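Ribonuclease J (Methanolobus psychrophilus R15, PDB 5HAB) probably degrades RNA as an exoribonuclease of the metallo-beta-lactamase, beta-CASP family, here with an RNA strand bound. Local coordinates at residues D164-F169 / A183-S188; I263-A268 / I371-N376; G292-R297 / V341-Q346. The protein carries 1 engineered substitution. All coordinates share one frame; numbering follows the deposited sequence.

Interaction 1 (D164-F169 / A183-S188); sequences DITIEF and AIHTPS
Thr166 and His185 face each other as an antiparallel hydrogen-bonded pair: Thr166 N donates to His185 O over 3.0 Å, and His185 N to Thr166 O over 2.8 Å. Glu168 and Ala183, two residues on along one strand and two back along the other, repeat this with Glu168 N to Ala183 O and Ala183 N to Glu168 O, both 2.9 Å. Ile167 and Ile184, the non-hydrogen-bonded pair between, turn their backbone groups outward to Leu159 and Val191 on the flanking strands. His185 NE2 donates to Glu168 OE1 over a short 2.5 Å, the oxygen at the ring edge and the carboxylate and imidazole planes 18° apart. With CG anti to the backbone N (chi1 175°) and an extended chain, Glu168 reaches across toward the neighbouring strand. Its other oxygen, OE2, forms a salt bridge with Arg213, so both carboxylate oxygens have a partner. Thr186 OG1 accepts from Ser188 N at 3.1 Å in an ST turn and also bonds Gly189 O. On the face away from Glu168 and His185, Ile165 CG2 and Ile184 CG2 lie 4.1 Å apart against strands 41-46 and 49-53. The pairing is that of a beta hairpin in one sheet of the metallo-beta-lactamase sandwich.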
# COMPACT_ATOMS: atom_id res chain seq x y z
N ASP B 164 -40.74 29.16 -14.41
CA ASP B 164 -39.44 29.63 -13.95
C ASP B 164 -38.33 28.57 -14.06
O ASP B 164 -37.16 28.86 -13.82
CB ASP B 164 -39.54 30.10 -12.50
CG ASP B 164 -40.20 31.46 -12.37
OD1 ASP B 164 -40.25 32.19 -13.39
OD2 ASP B 164 -40.65 31.80 -11.26
N ILE B 165 -38.71 27.34 -14.39
CA ILE B 165 -37.77 26.23 -14.36
C ILE B 165 -37.80 25.44 -15.67
O ILE B 165 -38.86 24.95 -16.06
CB ILE B 165 -38.07 25.28 -13.18
CG1 ILE B 165 -37.91 26.01 -11.85
CG2 ILE B 165 -37.20 24.04 -13.24
CD1 ILE B 165 -38.28 25.17 -10.66
N THR B 166 -36.65 25.32 -16.33
CA THR B 166 -36.57 24.40 -17.47
C THR B 166 -35.40 23.43 -17.28
O THR B 166 -34.41 23.77 -16.65
CB THR B 166 -36.39 25.12 -18.83
OG1 THR B 166 -35.11 25.75 -18.88
CG2 THR B 166 -37.48 26.16 -19.04
N ILE B 167 -35.53 22.23 -17.83
CA ILE B 167 -34.48 21.23 -17.71
C ILE B 167 -33.87 20.90 -19.07
O ILE B 167 -34.57 20.46 -19.99
CB ILE B 167 -35.03 19.96 -17.04
CG1 ILE B 167 -35.34 20.23 -15.57
CG2 ILE B 167 -34.06 18.80 -17.19
CD1 ILE B 167 -36.00 19.06 -14.87
N GLU B 168 -32.56 21.08 -19.17
CA GLU B 168 -31.80 20.78 -20.38
C GLU B 168 -30.88 19.58 -20.18
O GLU B 168 -30.19 19.49 -19.17
CB GLU B 168 -30.98 22.01 -20.81
CG GLU B 168 -30.06 21.79 -22.00
CD GLU B 168 -29.26 23.04 -22.33
OE1 GLU B 168 -29.43 24.06 -21.64
OE2 GLU B 168 -28.46 23.00 -23.30
N PHE B 169 -30.88 18.65 -21.13
CA PHE B 169 -29.92 17.54 -21.12
C PHE B 169 -28.75 17.86 -22.04
O PHE B 169 -28.94 18.34 -23.16
CB PHE B 169 -30.58 16.23 -21.54
CG PHE B 169 -31.37 15.55 -20.44
CD1 PHE B 169 -31.52 16.14 -19.20
CD2 PHE B 169 -31.93 14.30 -20.66
CE1 PHE B 169 -32.24 15.51 -18.20
CE2 PHE B 169 -32.65 13.66 -19.65
CZ PHE B 169 -32.80 14.27 -18.42
N ALA B 183 -28.79 20.56 -16.87
CA ALA B 183 -28.80 21.98 -16.54
C ALA B 183 -30.22 22.43 -16.19
O ALA B 183 -31.14 22.31 -16.99
CB ALA B 183 -28.26 22.81 -17.70
N ILE B 184 -30.37 22.94 -14.97
CA ILE B 184 -31.63 23.49 -14.50
C ILE B 184 -31.61 25.00 -14.69
O ILE B 184 -30.92 25.72 -13.97
CB ILE B 184 -31.90 23.10 -13.04
CG1 ILE B 184 -31.99 21.58 -12.92
CG2 ILE B 184 -33.17 23.76 -12.53
CD1 ILE B 184 -32.13 21.09 -11.52
N HIS B 185 -32.35 25.48 -15.68
CA HIS B 185 -32.41 26.91 -15.96
C HIS B 185 -33.46 27.57 -15.08
O HIS B 185 -34.63 27.14 -15.03
CB HIS B 185 -32.71 27.16 -17.44
CG HIS B 185 -31.68 26.60 -18.37
ND1 HIS B 185 -30.53 27.28 -18.71
CD2 HIS B 185 -31.63 25.41 -19.02
CE1 HIS B 185 -29.82 26.54 -19.54
NE2 HIS B 185 -30.46 25.40 -19.75
N THR B 186 -33.01 28.63 -14.40
CA THR B 186 -33.81 29.44 -13.49
C THR B 186 -33.74 30.88 -13.97
O THR B 186 -32.85 31.23 -14.75
CB THR B 186 -33.29 29.36 -12.04
OG1 THR B 186 -32.17 30.25 -11.89
CG2 THR B 186 -32.88 27.94 -11.67
N PRO B 187 -34.66 31.74 -13.50
CA PRO B 187 -34.61 33.16 -13.88
C PRO B 187 -33.29 33.86 -13.53
O PRO B 187 -32.99 34.90 -14.11
CB PRO B 187 -35.78 33.79 -13.11
CG PRO B 187 -36.19 32.77 -12.09
CD PRO B 187 -35.87 31.45 -12.70
N SER B 188 -32.52 33.30 -12.59
CA SER B 188 -31.25 33.90 -12.19
C SER B 188 -30.04 33.20 -12.81
O SER B 188 -28.90 33.59 -12.56
CB SER B 188 -31.10 33.91 -10.67
OG SER B 188 -31.84 34.96 -10.08

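Interaction 2 (I263-A268 / I371-N376); sequences IVTTFA and IIFSAN. With nucleotides of chain D.
Thr265 lays its CG2 methyl over one face of the Phe373 ring, 4.0 Å from the centroid and displaced toward the rim, a CH-pi contact between cross-strand neighbours. With OG1 anti to the backbone N (chi1 180°), the methyl is directed at the ring while the hydroxyl bonds Met342 O on the next strand. Backbone bonds of the parallel strands set the register: Ile372 N to Ile263 O, Thr265 N to Ile372 O and Ser374 N to Thr265 O, each 2.9 Å. Thr266 OG1 donates to Ser374 O over 3.0 Å, tilted 24° from the carbonyl plane, while Ser374 OG turns outward to Val405 O. Past the strand ends, Phe267 CE2 packs obliquely on Ala375 CB at 3.6 Å. The edge of the same ring points at Asn376 OD1, 3.8 Å from CZ, and at the O2' of nucleotide A2 of chain D. Asn376 ND2 comes within 3.0 Å of OP3 on the phosphate of A1 of chain D.

Further out, His345 meets Phe267 edge-to-face and Gln346 NE2 bonds Asn376 O, consistent with holding both RNA-facing residues in place. Helices 241-253 and 271-283 cover the side bearing Val264, Ile372, Thr266 and Ser374; helix 352-357 packs on the side of Ile263, Thr265, Ile371 and Phe373. Helices on both faces of a parallel sheet, with ligand at the carboxyl ends of its strands, mark the three-layered alpha/beta build of the beta-CASP domain, and here the first nucleotides of the RNA lie against those ends.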
# COMPACT_ATOMS: atom_id res chain seq x y z
N ILE B 263 -13.40 -17.15 -22.00
CA ILE B 263 -14.61 -16.59 -21.41
C ILE B 263 -14.36 -15.11 -21.14
O ILE B 263 -13.34 -14.76 -20.56
CB ILE B 263 -14.99 -17.32 -20.11
CG1 ILE B 263 -15.42 -18.75 -20.40
CG2 ILE B 263 -16.09 -16.56 -19.38
CD1 ILE B 263 -15.72 -19.55 -19.15
N VAL B 264 -15.28 -14.25 -21.54
CA VAL B 264 -15.16 -12.83 -21.20
C VAL B 264 -16.26 -12.43 -20.22
O VAL B 264 -17.41 -12.84 -20.37
CB VAL B 264 -15.20 -11.94 -22.46
CG1 VAL B 264 -14.89 -10.50 -22.10
CG2 VAL B 264 -14.22 -12.46 -23.50
N THR B 265 -15.90 -11.63 -19.22
CA THR B 265 -16.89 -11.11 -18.28
C THR B 265 -16.73 -9.60 -18.09
O THR B 265 -15.62 -9.08 -18.04
CB THR B 265 -16.81 -11.82 -16.92
OG1 THR B 265 -17.80 -11.28 -16.03
CG2 THR B 265 -15.42 -11.66 -16.31
N THR B 266 -17.86 -8.91 -17.99
CA THR B 266 -17.86 -7.45 -17.86
C THR B 266 -19.20 -6.94 -17.33
O THR B 266 -20.12 -7.72 -17.06
CB THR B 266 -17.55 -6.77 -19.21
OG1 THR B 266 -17.48 -5.35 -19.03
CG2 THR B 266 -18.63 -7.10 -20.23
N PHE B 267 -19.30 -5.62 -17.17
CA PHE B 267 -20.54 -4.99 -16.73
C PHE B 267 -21.62 -5.18 -17.79
O PHE B 267 -21.43 -4.78 -18.94
CB PHE B 267 -20.33 -3.49 -16.48
CG PHE B 267 -19.17 -3.17 -15.58
CD1 PHE B 267 -19.29 -3.30 -14.21
CD2 PHE B 267 -17.96 -2.74 -16.10
CE1 PHE B 267 -18.23 -3.00 -13.37
CE2 PHE B 267 -16.89 -2.44 -15.27
CZ PHE B 267 -17.03 -2.58 -13.90
N ALA B 268 -22.75 -5.75 -17.40
CA ALA B 268 -23.85 -5.92 -18.34
C ALA B 268 -24.32 -4.56 -18.87
O ALA B 268 -24.79 -4.45 -20.00
CB ALA B 268 -25.00 -6.66 -17.68
N ILE B 371 -9.66 -16.58 -18.99
CA ILE B 371 -10.79 -15.81 -18.48
C ILE B 371 -10.43 -14.33 -18.41
O ILE B 371 -9.52 -13.93 -17.67
CB ILE B 371 -11.25 -16.35 -17.12
CG1 ILE B 371 -11.56 -17.84 -17.28
CG2 ILE B 371 -12.46 -15.58 -16.62
CD1 ILE B 371 -12.04 -18.51 -16.04
N ILE B 372 -11.14 -13.53 -19.19
CA ILE B 372 -10.86 -12.11 -19.32
C ILE B 372 -11.87 -11.27 -18.55
O ILE B 372 -13.04 -11.17 -18.94
CB ILE B 372 -10.83 -11.69 -20.80
CG1 ILE B 372 -9.73 -12.44 -21.55
CG2 ILE B 372 -10.64 -10.19 -20.93
CD1 ILE B 372 -10.24 -13.59 -22.38
N PHE B 373 -11.40 -10.66 -17.47
CA PHE B 373 -12.19 -9.70 -16.71
C PHE B 373 -12.02 -8.31 -17.31
O PHE B 373 -11.03 -7.63 -17.05
CB PHE B 373 -11.76 -9.69 -15.24
CG PHE B 373 -12.06 -10.96 -14.51
CD1 PHE B 373 -11.29 -12.10 -14.71
CD2 PHE B 373 -13.10 -11.02 -13.59
CE1 PHE B 373 -11.56 -13.27 -14.03
CE2 PHE B 373 -13.38 -12.19 -12.91
CZ PHE B 373 -12.61 -13.31 -13.13
N SER B 374 -12.98 -7.90 -18.12
CA SER B 374 -12.96 -6.55 -18.67
C SER B 374 -13.63 -5.59 -17.68
O SER B 374 -14.68 -5.03 -17.95
CB SER B 374 -13.66 -6.50 -20.01
OG SER B 374 -13.36 -5.29 -20.67
N ALA B 375 -12.99 -5.45 -16.51
CA ALA B 375 -13.53 -4.68 -15.40
C ALA B 375 -12.49 -4.58 -14.28
O ALA B 375 -11.54 -5.36 -14.23
CB ALA B 375 -14.81 -5.31 -14.87
N ASN B 376 -12.68 -3.61 -13.40
CA ASN B 376 -11.82 -3.46 -12.24
C ASN B 376 -12.47 -4.11 -11.02
O ASN B 376 -13.66 -4.40 -11.02
CB ASN B 376 -11.56 -1.98 -11.95
CG ASN B 376 -12.83 -1.23 -11.55
OD1 ASN B 376 -13.94 -1.59 -11.97
ND2 ASN B 376 -12.68 -0.19 -10.74
OP3 A D 1 -13.54 1.60 -13.03
P A D 1 -14.43 2.76 -12.80
OP1 A D 1 -15.43 2.83 -13.89
OP2 A D 1 -13.58 3.95 -12.53
O5' A D 1 -15.20 2.49 -11.43
C5' A D 1 -15.86 1.26 -11.18
C4' A D 1 -16.86 1.41 -10.06
O4' A D 1 -16.12 1.52 -8.81
C3' A D 1 -17.73 2.66 -10.15
O3' A D 1 -19.05 2.39 -9.68
C2' A D 1 -17.03 3.65 -9.23
O2' A D 1 -17.89 4.63 -8.67
C1' A D 1 -16.44 2.73 -8.15
N9 A D 1 -15.20 3.27 -7.58
C8 A D 1 -14.19 3.90 -8.28
N7 A D 1 -13.19 4.30 -7.54
C5 A D 1 -13.57 3.92 -6.25
C6 A D 1 -12.92 4.07 -5.01
N6 A D 1 -11.73 4.66 -4.86
N1 A D 1 -13.56 3.58 -3.92
C2 A D 1 -14.76 2.99 -4.08
N3 A D 1 -15.46 2.80 -5.19
C4 A D 1 -14.80 3.29 -6.26
P A D 2 -20.30 2.75 -10.62
OP1 A D 2 -19.99 4.04 -11.29
OP2 A D 2 -21.54 2.61 -9.81
O5' A D 2 -20.30 1.62 -11.75
C5' A D 2 -21.40 0.73 -11.90
C4' A D 2 -20.98 -0.71 -11.79
O4' A D 2 -19.91 -0.85 -10.82
C3' A D 2 -22.06 -1.67 -11.31
O3' A D 2 -22.92 -2.09 -12.35
C2' A D 2 -21.26 -2.81 -10.69
O2' A D 2 -20.80 -3.72 -11.68
C1' A D 2 -20.05 -2.06 -10.12
N9 A D 2 -20.19 -1.75 -8.68
C8 A D 2 -20.21 -0.51 -8.10
N7 A D 2 -20.31 -0.53 -6.79
C5 A D 2 -20.35 -1.88 -6.49
C6 A D 2 -20.46 -2.57 -5.26
N6 A D 2 -20.55 -1.96 -4.08
N1 A D 2 -20.47 -3.92 -5.31
C2 A D 2 -20.38 -4.53 -6.50
N3 A D 2 -20.27 -3.99 -7.71
C4 A D 2 -20.26 -2.65 -7.64

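Interaction 3 (G292-R297 / V341-Q346); sequences GRSMER and VMTGHQ. With SO4 (sulfate ion), chain J; nucleotides of chain D.
Val341 meets the helix through its CG1 methyl, 4.3 Å from Met295 CE. The Met295 side chain, turned at chi2 (-65°), reaches out to the strand, where CE also lies 3.7 Å from Met342 O. Met342 itself points away from the helix and packs its side chain against Val352, Leu353 and Ile356 of helix 352-357.

Thr343, the first residue past the strand, divides its two branches. CG2 wedges between Ser294 and Met295, touching Ser294 OG and packing tightly on Met295 CG at 3.5 Å; the Met295 and Thr343 side chains run antiparallel alongside one another. OG1, at chi1 60°, turns instead to the RNA and makes a weak hydrogen bond of 3.0 Å to OP1 of nucleotide A5 of chain D. The other non-bridging oxygen, OP2, is gripped from the helix side by Ser294 N and Ser294 OG, each at 3.1 Å. Gly292, the N-cap of helix 293-304, brings its CA to 3.2 Å from OP1; its backbone angles (phi 113°) by themselves call for glycine, and a side chain here would run into Thr343 OG1. A phosphate thus sits at the amino end of a helix that follows a parallel strand, an anion site common in alpha/beta folds, where the helix dipole would favour the charge. Arg293, the first helical residue, turns to a sulfate ion, probably from the crystallisation liquor, that also bonds Arg320 N.

Gly344, again at positive phi, swings the chain away from the helix. Beyond it His345 ND1 accepts from Gln346 NE2 over 3.0 Å in the imidazole plane. His345 packs on an RNA sugar and Gln346 on an adenine base.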
# COMPACT_ATOMS: atom_id res chain seq x y z
N GLY B 292 -26.56 -14.89 -18.94
CA GLY B 292 -26.94 -14.18 -17.74
C GLY B 292 -28.17 -13.32 -17.95
O GLY B 292 -28.34 -12.73 -19.02
N ARG B 293 -29.03 -13.24 -16.94
CA ARG B 293 -30.29 -12.52 -17.06
C ARG B 293 -30.07 -11.03 -17.35
O ARG B 293 -30.75 -10.45 -18.19
CB ARG B 293 -31.12 -12.68 -15.78
CG ARG B 293 -32.52 -12.08 -15.87
CD ARG B 293 -33.40 -12.87 -16.84
NE ARG B 293 -33.75 -14.18 -16.31
CZ ARG B 293 -34.41 -15.12 -17.00
NH1 ARG B 293 -34.78 -14.88 -18.25
NH2 ARG B 293 -34.69 -16.28 -16.44
N SER B 294 -29.10 -10.43 -16.66
CA SER B 294 -28.84 -9.00 -16.79
C SER B 294 -28.21 -8.65 -18.14
O SER B 294 -28.40 -7.54 -18.65
CB SER B 294 -27.95 -8.52 -15.65
OG SER B 294 -26.64 -9.04 -15.77
N MET B 295 -27.45 -9.58 -18.72
CA MET B 295 -26.97 -9.42 -20.09
C MET B 295 -28.15 -9.26 -21.04
O MET B 295 -28.18 -8.35 -21.87
CB MET B 295 -26.11 -10.61 -20.54
CG MET B 295 -24.67 -10.58 -20.05
SD MET B 295 -23.72 -9.20 -20.72
CE MET B 295 -22.19 -9.38 -19.79
N GLU B 296 -29.13 -10.15 -20.89
CA GLU B 296 -30.32 -10.13 -21.73
C GLU B 296 -31.08 -8.82 -21.52
O GLU B 296 -31.49 -8.17 -22.48
CB GLU B 296 -31.22 -11.33 -21.43
CG GLU B 296 -32.42 -11.45 -22.36
CD GLU B 296 -33.20 -12.73 -22.13
OE1 GLU B 296 -33.46 -13.07 -20.96
OE2 GLU B 296 -33.57 -13.39 -23.13
N ARG B 297 -31.24 -8.43 -20.25
CA ARG B 297 -31.91 -7.18 -19.90
C ARG B 297 -31.25 -5.98 -20.58
O ARG B 297 -31.83 -5.37 -21.48
CB ARG B 297 -31.92 -6.99 -18.38
CG ARG B 297 -32.60 -5.71 -17.89
CD ARG B 297 -34.12 -5.73 -18.05
NE ARG B 297 -34.77 -6.68 -17.14
CZ ARG B 297 -35.24 -6.35 -15.94
NH1 ARG B 297 -35.14 -5.10 -15.50
NH2 ARG B 297 -35.81 -7.27 -15.17
N VAL B 341 -19.87 -14.44 -23.43
CA VAL B 341 -19.81 -13.13 -22.79
C VAL B 341 -20.81 -13.14 -21.64
O VAL B 341 -22.01 -13.05 -21.85
CB VAL B 341 -20.13 -12.01 -23.78
CG1 VAL B 341 -19.89 -10.65 -23.14
CG2 VAL B 341 -19.32 -12.17 -25.05
N MET B 342 -20.30 -13.22 -20.41
CA MET B 342 -21.16 -13.54 -19.28
C MET B 342 -20.97 -12.59 -18.11
O MET B 342 -20.00 -11.83 -18.06
CB MET B 342 -20.90 -14.98 -18.85
CG MET B 342 -19.57 -15.19 -18.15
SD MET B 342 -19.38 -16.89 -17.61
CE MET B 342 -19.69 -17.74 -19.17
N THR B 343 -21.91 -12.62 -17.17
CA THR B 343 -21.86 -11.77 -15.99
C THR B 343 -21.09 -12.45 -14.87
O THR B 343 -20.88 -13.66 -14.90
CB THR B 343 -23.27 -11.39 -15.51
OG1 THR B 343 -23.99 -12.57 -15.17
CG2 THR B 343 -24.00 -10.65 -16.62
N GLY B 344 -20.67 -11.66 -13.88
CA GLY B 344 -20.03 -12.21 -12.70
C GLY B 344 -18.59 -11.78 -12.44
O GLY B 344 -17.85 -12.46 -11.73
N HIS B 345 -18.22 -10.62 -12.97
CA HIS B 345 -16.85 -10.12 -12.86
C HIS B 345 -16.46 -9.76 -11.42
O HIS B 345 -15.28 -9.67 -11.11
CB HIS B 345 -16.66 -8.90 -13.75
CG HIS B 345 -17.69 -7.84 -13.55
ND1 HIS B 345 -17.58 -6.88 -12.56
CD2 HIS B 345 -18.85 -7.59 -14.19
CE1 HIS B 345 -18.63 -6.09 -12.61
NE2 HIS B 345 -19.42 -6.49 -13.59
N GLN B 346 -17.44 -9.55 -10.55
CA GLN B 346 -17.15 -9.26 -9.15
C GLN B 346 -17.34 -10.49 -8.29
O GLN B 346 -17.35 -10.41 -7.06
CB GLN B 346 -18.02 -8.11 -8.64
CG GLN B 346 -17.77 -6.80 -9.35
CD GLN B 346 -16.30 -6.40 -9.29
OE1 GLN B 346 -15.67 -6.49 -8.24
NE2 GLN B 346 -15.76 -5.94 -10.42
S SO4 J . -34.23 -18.28 -13.50
O1 SO4 J . -33.04 -18.46 -12.67
O2 SO4 J . -34.20 -16.96 -14.12
O3 SO4 J . -35.42 -18.40 -12.66
O4 SO4 J . -34.26 -19.31 -14.53
P A D 5 -27.24 -12.91 -13.67
OP1 A D 5 -26.59 -13.93 -14.53
OP2 A D 5 -27.57 -11.58 -14.24
O5' A D 5 -28.57 -13.56 -13.09
C5' A D 5 -28.67 -14.97 -12.88
C4' A D 5 -29.23 -15.28 -11.52
O4' A D 5 -29.41 -14.03 -10.80
C3' A D 5 -30.58 -15.98 -11.52
O3' A D 5 -30.69 -16.81 -10.36
C2' A D 5 -31.55 -14.80 -11.41
O2' A D 5 -32.82 -15.14 -10.88
C1' A D 5 -30.78 -13.85 -10.50
N9 A D 5 -31.10 -12.43 -10.74
C8 A D 5 -30.90 -11.74 -11.91
N7 A D 5 -31.28 -10.48 -11.85
C5 A D 5 -31.76 -10.34 -10.55
C6 A D 5 -32.30 -9.25 -9.86
N6 A D 5 -32.46 -8.04 -10.41
N1 A D 5 -32.68 -9.44 -8.58
C2 A D 5 -32.52 -10.65 -8.04
N3 A D 5 -32.02 -11.76 -8.58
C4 A D 5 -31.66 -11.54 -9.86
P A D 4 -24.89 -7.30 -13.28
OP1 A D 4 -23.95 -7.83 -14.30
OP2 A D 4 -26.11 -6.56 -13.71
O5' A D 4 -25.35 -8.50 -12.33
C5' A D 4 -24.91 -9.83 -12.58
C4' A D 4 -25.21 -10.74 -11.42
O4' A D 4 -25.39 -9.98 -10.20
C3' A D 4 -26.48 -11.57 -11.53
O3' A D 4 -26.31 -12.70 -12.37
C2' A D 4 -26.77 -11.92 -10.07
O2' A D 4 -25.97 -13.01 -9.64
C1' A D 4 -26.30 -10.65 -9.35
N9 A D 4 -27.40 -9.73 -9.00
C8 A D 4 -27.84 -8.62 -9.69
N7 A D 4 -28.85 -8.01 -9.11
C5 A D 4 -29.09 -8.76 -7.97
C6 A D 4 -30.03 -8.63 -6.93
N6 A D 4 -30.95 -7.66 -6.87
N1 A D 4 -30.00 -9.55 -5.93
C2 A D 4 -29.09 -10.53 -5.99
N3 A D 4 -28.16 -10.75 -6.91
C4 A D 4 -28.21 -9.82 -7.89

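In the fold
Interactions 2 and 3 share one parallel sheet in the beta-CASP domain, their centres about 9 Å apart, because strands 262-266 and 338-342 are neighbours in it. Val264 O and Met342 N are 2.9 Å apart across that border. Along the chain, 164-169 and 183-188 come first; then 263-268 and 371-376 bracket both segments of interaction 3. Interaction 1 lies in a different sheet, within the metallo-beta-lactamase part, on the other side of the chain's centre: centres about 40 Å from interaction 2 and 38 Å from interaction 3. It stays about 18 Å from the RNA at its nearest atom, whereas interactions 2 and 3 each contact successive nucleotides, lining one RNA path.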